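Local structure of putative metal-dependent isothiocyanate hydrolase SaxA (Pectobacterium carotovorum, 6BRM) at residues 3-11 / 218-228; 164-175 / 197-208. The protein probably hydrolyses isothiocyanates at a two-zinc centre, as a member of the metallo-beta-lactamase superfamily. One frame throughout, in Å; residues are numbered along the deposited sequence. Where two conformers were deposited one is given.

Both contacts run from the metal centre into the protein body, and they show how one site can draw on different parts of a fold. Interaction 1 is a buried contact between the two large sheets that reaches the zinc site at its end. It is mainly polar: a turn and the end of strand 216-220 place H221 on one zinc ion. Interaction 2, largely buried but farther from the centre of the chain, is apolar and aromatic. It packs helices 169-178 and 203-211 together on the second sheet, borders the second subunit, and supplies D164. The two contacts meet at the zinc ion they share, where H221 CD2 lies 3.2 Å from D164 OD1, while I199 packs against the H221 ring.

Interaction 1: 3-11 / 218-228; sequences LTQIRNATL and VASHMESINHC. With ZN (zinc ion), chain M.
The zinc site, where N8 and H221 lie side by side, sits at the edge of the sandwich. H221 NE2 binds its zinc ion at 2.2 Å, together with D71, H72, D164 and two waters. N8 OD1 lies above one face of the imidazole, toward its rim, amide and ring planes 61° apart, and is 3.1 Å from H221 ND1 at an angle too poor for a hydrogen bond. N8 ND2 bonds to the carbonyl of D71, tying this second-shell amide to a zinc ligand. A9 CB approaches the ring obliquely, 3.8 Å from H221 CD2. In this metallo-beta-lactamase sandwich the first hairpin, turned by a type II' turn from R7 to T10 beside a classic beta bulge, meets the end of strand 216-220 from the other sheet. N8 O is gripped by Q5 NE2 at 2.7 Å and, weakly, by H221 N at 3.2 Å. Q5 has CG anti to its N (chi1 179°) and bends at chi2 (65°), carrying its amide to S220. S220 OG has two acceptors within reach for its single proton, N8 O at 2.8 Å and Q5 OE1 at 3.1 Å. L3 CD1 meets V218 CG1 at 4.3 Å.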
loop_
_atom_site.group_PDB
_atom_site.type_symbol
_atom_site.label_atom_id
_atom_site.label_comp_id
_atom_site.label_asym_id
_atom_site.label_seq_id
_atom_site.Cartn_x
_atom_site.Cartn_y
_atom_site.Cartn_z
ATOM N N LEU B 3 5.514 -21.356 17.818
ATOM C CA LEU B 3 4.636 -21.283 16.650
ATOM C C LEU B 3 4.386 -22.709 16.159
ATOM O O LEU B 3 5.341 -23.452 15.916
ATOM C CB LEU B 3 5.291 -20.455 15.533
ATOM C CG LEU B 3 4.409 -19.763 14.476
ATOM C CD1 LEU B 3 5.234 -19.438 13.238
ATOM C CD2 LEU B 3 3.179 -20.563 14.066
ATOM N N THR B 4 3.113 -23.080 16.015
ATOM C CA THR B 4 2.718 -24.376 15.463
ATOM C C THR B 4 2.021 -24.162 14.123
ATOM O O THR B 4 1.028 -23.443 14.053
ATOM C CB THR B 4 1.746 -25.126 16.404
ATOM O OG1 THR B 4 2.189 -25.014 17.763
ATOM C CG2 THR B 4 1.642 -26.600 16.028
ATOM N N GLN B 5 2.547 -24.773 13.063
ATOM C CA GLN B 5 1.833 -24.858 11.790
ATOM C C GLN B 5 0.716 -25.880 11.976
ATOM O O GLN B 5 0.977 -27.001 12.426
ATOM C CB GLN B 5 2.784 -25.296 10.666
ATOM C CG GLN B 5 2.164 -25.441 9.273
ATOM C CD GLN B 5 1.651 -24.136 8.688
ATOM O OE1 GLN B 5 2.057 -23.048 9.097
ATOM N NE2 GLN B 5 0.758 -24.242 7.716
ATOM N N ILE B 6 -0.520 -25.486 11.664
ATOM C CA ILE B 6 -1.672 -26.398 11.695
ATOM C C ILE B 6 -1.932 -26.883 10.264
ATOM O O ILE B 6 -1.512 -27.983 9.914
ATOM C CB ILE B 6 -2.917 -25.743 12.353
ATOM C CG1 ILE B 6 -2.635 -25.381 13.821
ATOM C CG2 ILE B 6 -4.142 -26.648 12.247
ATOM C CD1 ILE B 6 -2.537 -26.554 14.782
ATOM N N ARG B 7 -2.595 -26.062 9.442
ATOM C CA ARG B 7 -2.790 -26.346 8.011
ATOM C C ARG B 7 -3.235 -25.072 7.283
ATOM O O ARG B 7 -4.088 -24.337 7.784
ATOM C CB ARG B 7 -3.795 -27.493 7.787
ATOM C CG ARG B 7 -5.210 -27.240 8.302
ATOM C CD ARG B 7 -6.225 -26.996 7.187
ATOM N NE ARG B 7 -6.914 -28.229 6.791
ATOM C CZ ARG B 7 -7.973 -28.765 7.409
ATOM N NH1 ARG B 7 -8.515 -28.199 8.486
ATOM N NH2 ARG B 7 -8.504 -29.894 6.941
ATOM N N ASN B 8 -2.649 -24.824 6.110
ATOM C CA ASN B 8 -2.806 -23.562 5.368
ATOM C C ASN B 8 -2.233 -22.399 6.209
ATOM O O ASN B 8 -1.107 -22.523 6.698
ATOM C CB ASN B 8 -4.265 -23.361 4.906
ATOM C CG ASN B 8 -4.388 -22.412 3.717
ATOM O OD1 ASN B 8 -3.663 -22.531 2.725
ATOM N ND2 ASN B 8 -5.315 -21.466 3.813
ATOM N N ALA B 9 -2.965 -21.292 6.380
ATOM C CA ALA B 9 -2.513 -20.163 7.200
ATOM C C ALA B 9 -2.944 -20.293 8.662
ATOM O O ALA B 9 -2.655 -19.406 9.472
ATOM C CB ALA B 9 -3.030 -18.857 6.618
ATOM N N THR B 10 -3.643 -21.381 8.996
ATOM C CA THR B 10 -4.026 -21.662 10.372
ATOM C C THR B 10 -2.785 -22.028 11.188
ATOM O O THR B 10 -1.946 -22.821 10.745
ATOM C CB THR B 10 -5.065 -22.795 10.448
ATOM O OG1 THR B 10 -6.115 -22.538 9.507
ATOM C CG2 THR B 10 -5.657 -22.913 11.848
ATOM N N LEU B 11 -2.668 -21.415 12.364
ATOM C CA LEU B 11 -1.544 -21.654 13.266
ATOM C C LEU B 11 -1.868 -21.169 14.672
ATOM O O LEU B 11 -2.676 -20.250 14.841
ATOM C CB LEU B 11 -0.272 -20.979 12.738
ATOM C CG LEU B 11 -0.351 -19.559 12.156
ATOM C CD1 LEU B 11 -0.134 -18.504 13.228
ATOM C CD2 LEU B 11 0.668 -19.385 11.039
ATOM N N VAL B 218 9.489 -18.596 7.821
ATOM C CA VAL B 218 8.594 -19.740 8.017
ATOM C C VAL B 218 7.562 -19.755 6.887
ATOM O O VAL B 218 6.710 -18.869 6.806
ATOM C CB VAL B 218 7.880 -19.680 9.386
ATOM C CG1 VAL B 218 6.887 -20.831 9.540
ATOM C CG2 VAL B 218 8.903 -19.688 10.517
ATOM N N ALA B 219 7.652 -20.762 6.016
ATOM C CA ALA B 219 6.710 -20.929 4.910
ATOM C C ALA B 219 5.386 -21.497 5.417
ATOM O O ALA B 219 5.365 -22.304 6.351
ATOM C CB ALA B 219 7.303 -21.833 3.842
ATOM N N SER B 220 4.289 -21.069 4.793
ATOM C CA SER B 220 2.936 -21.444 5.210
ATOM C C SER B 220 1.950 -21.191 4.069
ATOM O O SER B 220 2.339 -20.679 3.019
ATOM C CB SER B 220 2.530 -20.646 6.458
ATOM O OG SER B 220 1.231 -20.997 6.922
ATOM N N HIS B 221 0.689 -21.565 4.281
ATOM C CA HIS B 221 -0.393 -21.360 3.304
ATOM C C HIS B 221 -0.177 -22.187 2.020
ATOM O O HIS B 221 -0.372 -21.679 0.914
ATOM C CB HIS B 221 -0.552 -19.852 2.999
ATOM C CG HIS B 221 -1.894 -19.462 2.450
ATOM N ND1 HIS B 221 -2.438 -20.035 1.321
ATOM C CD2 HIS B 221 -2.780 -18.519 2.852
ATOM C CE1 HIS B 221 -3.612 -19.483 1.071
ATOM N NE2 HIS B 221 -3.841 -18.551 1.980
ATOM N N MET B 222 0.213 -23.457 2.168
ATOM C CA MET B 222 0.365 -24.365 1.011
ATOM C C MET B 222 0.069 -25.840 1.323
ATOM O O MET B 222 0.174 -26.272 2.470
ATOM C CB MET B 222 1.756 -24.214 0.384
ATOM C CG MET B 222 2.927 -24.414 1.327
ATOM S SD MET B 222 4.496 -23.961 0.550
ATOM C CE MET B 222 5.577 -24.038 1.972
ATOM N N GLU B 223 -0.303 -26.589 0.278
ATOM C CA GLU B 223 -0.711 -28.010 0.366
ATOM C C GLU B 223 -1.925 -28.214 1.279
ATOM O O GLU B 223 -1.909 -29.047 2.193
ATOM C CB GLU B 223 0.457 -28.904 0.800
ATOM C CG GLU B 223 1.684 -28.791 -0.090
ATOM C CD GLU B 223 2.734 -29.840 0.222
ATOM O OE1 GLU B 223 2.856 -30.252 1.393
ATOM O OE2 GLU B 223 3.452 -30.246 -0.709
ATOM N N SER B 224 -2.969 -27.434 1.009
ATOM C CA SER B 224 -4.184 -27.401 1.836
ATOM C C SER B 224 -5.436 -27.099 1.017
ATOM O O SER B 224 -6.471 -27.731 1.227
ATOM C CB SER B 224 -4.047 -26.365 2.945
ATOM O OG SER B 224 -2.877 -26.581 3.711
ATOM N N ILE B 225 -5.356 -26.106 0.131
ATOM C CA ILE B 225 -6.370 -25.894 -0.906
ATOM C C ILE B 225 -5.704 -26.045 -2.275
ATOM O O ILE B 225 -4.566 -25.611 -2.465
ATOM C CB ILE B 225 -7.109 -24.536 -0.749
ATOM C CG1 ILE B 225 -6.205 -23.338 -1.076
ATOM C CG2 ILE B 225 -7.676 -24.408 0.663
ATOM C CD1 ILE B 225 -6.847 -21.993 -0.805
ATOM N N ASN B 226 -6.416 -26.666 -3.219
ATOM C CA ASN B 226 -5.847 -27.012 -4.536
ATOM C C ASN B 226 -5.369 -25.832 -5.400
ATOM O O ASN B 226 -4.540 -26.019 -6.294
ATOM C CB ASN B 226 -6.823 -27.896 -5.344
ATOM C CG ASN B 226 -8.093 -27.164 -5.766
ATOM O OD1 ASN B 226 -8.523 -26.204 -5.127
ATOM N ND2 ASN B 226 -8.709 -27.637 -6.845
ATOM N N HIS B 227 -5.877 -24.632 -5.125
ATOM C CA HIS B 227 -5.540 -23.438 -5.911
ATOM C C HIS B 227 -4.120 -22.922 -5.643
ATOM O O HIS B 227 -3.543 -22.242 -6.493
ATOM C CB HIS B 227 -6.571 -22.335 -5.665
ATOM C CG HIS B 227 -7.983 -22.779 -5.892
ATOM N ND1 HIS B 227 -8.526 -22.918 -7.149
ATOM C CD2 HIS B 227 -8.953 -23.141 -5.020
ATOM C CE1 HIS B 227 -9.777 -23.330 -7.043
ATOM N NE2 HIS B 227 -10.060 -23.476 -5.762
ATOM N N CYS B 228 -3.568 -23.246 -4.473
ATOM C CA CYS B 228 -2.171 -22.943 -4.144
ATOM C C CYS B 228 -1.236 -23.913 -4.877
ATOM O O CYS B 228 -1.145 -25.089 -4.513
ATOM C CB CYS B 228 -1.952 -23.026 -2.627
ATOM S SG CYS B 228 -3.014 -21.916 -1.661
HETATM ZN ZN ZN M . -5.642 -17.313 1.615
HETATM O O HOH W 1 -7.621 -16.639 0.908
HETATM O O HOH W 2 -5.253 -17.461 -0.546
#

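Interaction 2: 164-175 / 197-208; sequences DTVWVKPYVKSL and PIIMGKEDTLRT. With ZN (zinc ion), chain L; ZN (zinc ion), chain M.
A bend at chi3 (116°) turns the end of M200 onto Y171, whose CG stands anti to its backbone N (chi1 173°), an arrangement that points the ring at M200 and T208. The methyl M200 CE sits over one face of the phenol, 4.1 Å from the Y171 ring centroid and 13° off the ring normal, a CH-pi contact; SD lies farther out above the same ring in a Met-aromatic arrangement. In the layered alpha-beta fold of the metallo-beta-lactamases, this ties the loop leading into helix 203-211 to helix 169-178, with V183 and L185 of strand 182-186 beneath Y171. The helices themselves meet where T208 touches Y171 and L175: T208 CG2 comes in at the tyrosine edge, in plane, 3.6 Å from Y171 CE2. Within helix 169-178, L175 CG lies over the opposite face of the ring, toward its rim.

W167 reaches helix 203-211 from the loop before helix 169-178. Its CZ3 corner meets the backbone of helix 203-211 edge-on, 3.6 Å from T208 N, and R207 CB approaches obliquely. W167 NE1 hydrogen-bonds the carbonyl of Y134 of the second subunit, so this tryptophan belongs to the dimer interface as well.

Nearer the metals the two loops run alongside each other. V166 CG1 packs on the opposing backbone, 3.5 Å from I199 N, while T165 OG1 gives a hydrogen bond to V166 O at 2.7 Å, in the carbonyl plane and on a lone pair. The carbonyl of I198 accepts a hydrogen bond from the zinc ligand H128, a second-shell contact. I199 and D164 point the same way, with I199 CG2 3.9 Å from D164 CG. N186 ND2 hydrogen-bonds D164 OD1, and D164 OD2 bridges the two zinc ions, 2.2 Å from each.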
loop_
_atom_site.group_PDB
_atom_site.type_symbol
_atom_site.label_atom_id
_atom_site.label_comp_id
_atom_site.label_asym_id
_atom_site.label_seq_id
_atom_site.Cartn_x
_atom_site.Cartn_y
_atom_site.Cartn_z
ATOM N N ASP B 164 -2.020 -12.734 3.613
ATOM C CA ASP B 164 -2.354 -12.796 2.190
ATOM C C ASP B 164 -2.056 -11.473 1.489
ATOM O O ASP B 164 -2.944 -10.645 1.283
ATOM C CB ASP B 164 -3.826 -13.189 1.984
ATOM C CG ASP B 164 -4.076 -14.687 2.149
ATOM O OD1 ASP B 164 -3.221 -15.379 2.744
ATOM O OD2 ASP B 164 -5.133 -15.168 1.662
ATOM N N THR B 165 -0.789 -11.298 1.126
ATOM C CA THR B 165 -0.331 -10.153 0.338
ATOM C C THR B 165 0.706 -10.618 -0.686
ATOM O O THR B 165 1.438 -11.561 -0.416
ATOM C CB THR B 165 0.283 -9.047 1.239
ATOM O OG1 THR B 165 0.742 -7.955 0.427
ATOM C CG2 THR B 165 1.453 -9.566 2.085
ATOM N N VAL B 166 0.744 -9.975 -1.855
ATOM C CA VAL B 166 1.891 -10.093 -2.767
ATOM C C VAL B 166 2.908 -9.005 -2.399
ATOM O O VAL B 166 2.674 -8.209 -1.475
ATOM C CB VAL B 166 1.495 -10.008 -4.271
ATOM C CG1 VAL B 166 0.363 -10.977 -4.587
ATOM C CG2 VAL B 166 1.131 -8.585 -4.700
ATOM N N TRP B 167 4.035 -8.978 -3.107
ATOM C CA TRP B 167 5.069 -7.974 -2.860
ATOM C C TRP B 167 4.588 -6.566 -3.247
ATOM O O TRP B 167 4.449 -6.245 -4.432
ATOM C CB TRP B 167 6.361 -8.322 -3.607
ATOM C CG TRP B 167 7.536 -7.490 -3.191
ATOM C CD1 TRP B 167 7.783 -6.188 -3.526
ATOM C CD2 TRP B 167 8.635 -7.906 -2.371
ATOM N NE1 TRP B 167 8.961 -5.767 -2.959
ATOM C CE2 TRP B 167 9.505 -6.800 -2.243
ATOM C CE3 TRP B 167 8.966 -9.103 -1.725
ATOM C CZ2 TRP B 167 10.691 -6.856 -1.504
ATOM C CZ3 TRP B 167 10.139 -9.158 -0.983
ATOM C CH2 TRP B 167 10.990 -8.039 -0.880
ATOM N N VAL B 168 4.322 -5.749 -2.225
ATOM C CA VAL B 168 4.112 -4.301 -2.380
ATOM C C VAL B 168 5.015 -3.576 -1.381
ATOM O O VAL B 168 5.587 -4.218 -0.503
ATOM C CB VAL B 168 2.629 -3.910 -2.204
ATOM C CG1 VAL B 168 1.837 -4.346 -3.419
ATOM C CG2 VAL B 168 2.019 -4.511 -0.939
ATOM N N LYS B 169 5.158 -2.257 -1.509
ATOM C CA LYS B 169 6.103 -1.514 -0.643
ATOM C C LYS B 169 5.663 -1.404 0.831
ATOM O O LYS B 169 6.526 -1.306 1.704
ATOM C CB LYS B 169 6.491 -0.139 -1.237
ATOM C CG LYS B 169 5.996 1.110 -0.511
ATOM C CD LYS B 169 6.470 2.359 -1.234
ATOM C CE LYS B 169 6.114 3.622 -0.473
ATOM N NZ LYS B 169 4.653 3.793 -0.268
ATOM N N PRO B 170 4.342 -1.419 1.120
ATOM C CA PRO B 170 3.931 -1.535 2.529
ATOM C C PRO B 170 4.458 -2.785 3.249
ATOM O O PRO B 170 4.624 -2.766 4.476
ATOM C CB PRO B 170 2.405 -1.565 2.439
ATOM C CG PRO B 170 2.108 -0.739 1.244
ATOM C CD PRO B 170 3.183 -1.116 0.260
ATOM N N TYR B 171 4.704 -3.855 2.493
ATOM C CA TYR B 171 5.377 -5.033 3.025
ATOM C C TYR B 171 6.868 -4.761 3.275
ATOM O O TYR B 171 7.402 -5.152 4.307
ATOM C CB TYR B 171 5.189 -6.237 2.088
ATOM C CG TYR B 171 6.001 -7.429 2.508
ATOM C CD1 TYR B 171 5.590 -8.223 3.573
ATOM C CD2 TYR B 171 7.198 -7.740 1.873
ATOM C CE1 TYR B 171 6.339 -9.310 3.984
ATOM C CE2 TYR B 171 7.958 -8.825 2.276
ATOM C CZ TYR B 171 7.521 -9.606 3.333
ATOM O OH TYR B 171 8.242 -10.682 3.760
ATOM N N VAL B 172 7.530 -4.100 2.328
ATOM C CA VAL B 172 8.959 -3.763 2.451
ATOM C C VAL B 172 9.213 -2.802 3.614
ATOM O O VAL B 172 10.141 -3.015 4.397
ATOM C CB VAL B 172 9.532 -3.160 1.140
ATOM C CG1 VAL B 172 10.994 -2.740 1.313
ATOM C CG2 VAL B 172 9.400 -4.161 0.002
ATOM N N LYS B 173 8.397 -1.755 3.719
ATOM C CA LYS B 173 8.494 -0.796 4.834
ATOM C C LYS B 173 8.259 -1.417 6.216
ATOM O O LYS B 173 8.800 -0.930 7.210
ATOM C CB LYS B 173 7.524 0.375 4.635
ATOM C CG LYS B 173 7.933 1.327 3.522
ATOM C CD LYS B 173 6.879 2.394 3.271
ATOM C CE LYS B 173 6.813 3.428 4.386
ATOM N NZ LYS B 173 5.783 4.469 4.110
ATOM N N SER B 174 7.447 -2.475 6.275
ATOM C CA SER B 174 7.219 -3.213 7.523
ATOM C C SER B 174 8.449 -4.010 7.956
ATOM O O SER B 174 8.747 -4.083 9.145
ATOM C CB SER B 174 6.013 -4.137 7.385
ATOM O OG SER B 174 4.857 -3.384 7.077
ATOM N N LEU B 175 9.151 -4.609 6.994
ATOM C CA LEU B 175 10.434 -5.271 7.260
ATOM C C LEU B 175 11.493 -4.258 7.694
ATOM O O LEU B 175 12.282 -4.536 8.593
ATOM C CB LEU B 175 10.937 -6.031 6.023
ATOM C CG LEU B 175 10.106 -7.189 5.454
ATOM C CD1 LEU B 175 10.740 -7.701 4.167
ATOM C CD2 LEU B 175 9.955 -8.322 6.459
ATOM N N PRO B 197 -0.301 -13.650 -9.935
ATOM C CA PRO B 197 -0.346 -14.120 -8.538
ATOM C C PRO B 197 -1.147 -13.238 -7.572
ATOM O O PRO B 197 -1.131 -12.009 -7.700
ATOM C CB PRO B 197 1.130 -14.151 -8.130
ATOM C CG PRO B 197 1.864 -14.373 -9.402
ATOM C CD PRO B 197 1.081 -13.643 -10.456
ATOM N N ILE B 198 -1.848 -13.884 -6.636
ATOM C CA ILE B 198 -2.671 -13.207 -5.616
ATOM C C ILE B 198 -2.089 -13.265 -4.194
ATOM O O ILE B 198 -2.568 -12.549 -3.303
ATOM C CB ILE B 198 -4.131 -13.735 -5.593
ATOM C CG1 ILE B 198 -4.187 -15.258 -5.397
ATOM C CG2 ILE B 198 -4.853 -13.342 -6.875
ATOM C CD1 ILE B 198 -5.515 -15.758 -4.875
ATOM N N ILE B 199 -1.091 -14.129 -3.984
ATOM C CA ILE B 199 -0.328 -14.203 -2.738
ATOM C C ILE B 199 1.153 -14.462 -3.078
ATOM O O ILE B 199 1.523 -14.469 -4.257
ATOM C CB ILE B 199 -0.909 -15.279 -1.776
ATOM C CG1 ILE B 199 -0.953 -16.664 -2.435
ATOM C CG2 ILE B 199 -2.306 -14.886 -1.304
ATOM C CD1 ILE B 199 -1.347 -17.772 -1.480
ATOM N N MET B 200 1.997 -14.671 -2.065
ATOM C CA MET B 200 3.444 -14.838 -2.282
ATOM C C MET B 200 3.790 -16.222 -2.822
ATOM O O MET B 200 2.965 -17.140 -2.797
ATOM C CB MET B 200 4.234 -14.584 -0.992
ATOM C CG MET B 200 3.883 -13.279 -0.301
ATOM S SD MET B 200 5.135 -12.623 0.809
ATOM C CE MET B 200 5.575 -11.092 -0.011
ATOM N N GLY B 201 5.025 -16.351 -3.303
ATOM C CA GLY B 201 5.541 -17.608 -3.838
ATOM C C GLY B 201 6.971 -17.865 -3.414
ATOM O O GLY B 201 7.409 -17.401 -2.359
ATOM N N LYS B 202 7.692 -18.618 -4.242
ATOM C CA LYS B 202 9.098 -18.938 -3.985
ATOM C C LYS B 202 10.007 -17.717 -4.161
ATOM O O LYS B 202 10.881 -17.488 -3.326
ATOM C CB LYS B 202 9.574 -20.122 -4.850
ATOM C CG LYS B 202 9.661 -19.868 -6.352
ATOM C CD LYS B 202 9.746 -21.174 -7.135
ATOM C CE LYS B 202 9.936 -20.927 -8.624
ATOM N NZ LYS B 202 10.011 -22.194 -9.399
ATOM N N GLU B 203 9.789 -16.935 -5.224
ATOM C CA GLU B 203 10.590 -15.722 -5.498
ATOM C C GLU B 203 10.599 -14.732 -4.333
ATOM O O GLU B 203 11.630 -14.129 -4.030
ATOM C CB GLU B 203 10.090 -14.996 -6.757
ATOM C CG GLU B 203 10.521 -15.633 -8.073
ATOM C CD GLU B 203 10.210 -14.754 -9.277
ATOM O OE1 GLU B 203 9.414 -15.185 -10.142
ATOM O OE2 GLU B 203 10.755 -13.629 -9.357
ATOM N N ASP B 204 9.447 -14.584 -3.682
ATOM C CA ASP B 204 9.284 -13.646 -2.572
ATOM C C ASP B 204 10.020 -14.083 -1.300
ATOM O O ASP B 204 10.270 -13.259 -0.427
ATOM C CB ASP B 204 7.798 -13.417 -2.286
ATOM C CG ASP B 204 7.062 -12.783 -3.464
ATOM O OD1 ASP B 204 7.483 -12.989 -4.619
ATOM O OD2 ASP B 204 6.053 -12.083 -3.243
ATOM N N THR B 205 10.358 -15.368 -1.196
ATOM C CA THR B 205 11.232 -15.876 -0.128
ATOM C C THR B 205 12.656 -15.310 -0.234
ATOM O O THR B 205 13.237 -14.905 0.773
ATOM C CB THR B 205 11.302 -17.423 -0.147
ATOM O OG1 THR B 205 9.988 -17.967 0.026
ATOM C CG2 THR B 205 12.202 -17.953 0.951
ATOM N N LEU B 206 13.211 -15.303 -1.445
ATOM C CA LEU B 206 14.569 -14.797 -1.684
ATOM C C LEU B 206 14.662 -13.270 -1.560
ATOM O O LEU B 206 15.586 -12.760 -0.919
ATOM C CB LEU B 206 15.065 -15.236 -3.069
ATOM C CG LEU B 206 16.541 -15.011 -3.418
ATOM C CD1 LEU B 206 17.465 -15.809 -2.509
ATOM C CD2 LEU B 206 16.789 -15.377 -4.874
ATOM N N ARG B 207 13.712 -12.561 -2.166
ATOM C CA ARG B 207 13.685 -11.095 -2.152
ATOM C C ARG B 207 13.602 -10.484 -0.745
ATOM O O ARG B 207 14.140 -9.399 -0.510
ATOM C CB ARG B 207 12.530 -10.586 -3.019
ATOM C CG ARG B 207 12.815 -10.655 -4.512
ATOM C CD ARG B 207 11.543 -10.611 -5.344
ATOM N NE ARG B 207 11.825 -10.347 -6.753
ATOM C CZ ARG B 207 12.362 -11.229 -7.590
ATOM N NH1 ARG B 207 12.687 -12.443 -7.165
ATOM N NH2 ARG B 207 12.580 -10.896 -8.855
ATOM N N THR B 208 12.931 -11.177 0.177
ATOM C CA THR B 208 12.901 -10.781 1.598
ATOM C C THR B 208 14.255 -10.955 2.275
ATOM O O THR B 208 14.722 -10.061 2.983
ATOM C CB THR B 208 11.912 -11.635 2.421
ATOM O OG1 THR B 208 12.156 -13.027 2.190
ATOM C CG2 THR B 208 10.506 -11.318 2.057
HETATM ZN ZN ZN L . -7.191 -14.509 1.156
HETATM ZN ZN ZN M . -5.642 -17.313 1.615
HETATM O O HOH W 1 -7.621 -16.639 0.908
HETATM O O HOH W 2 -5.253 -17.461 -0.546
#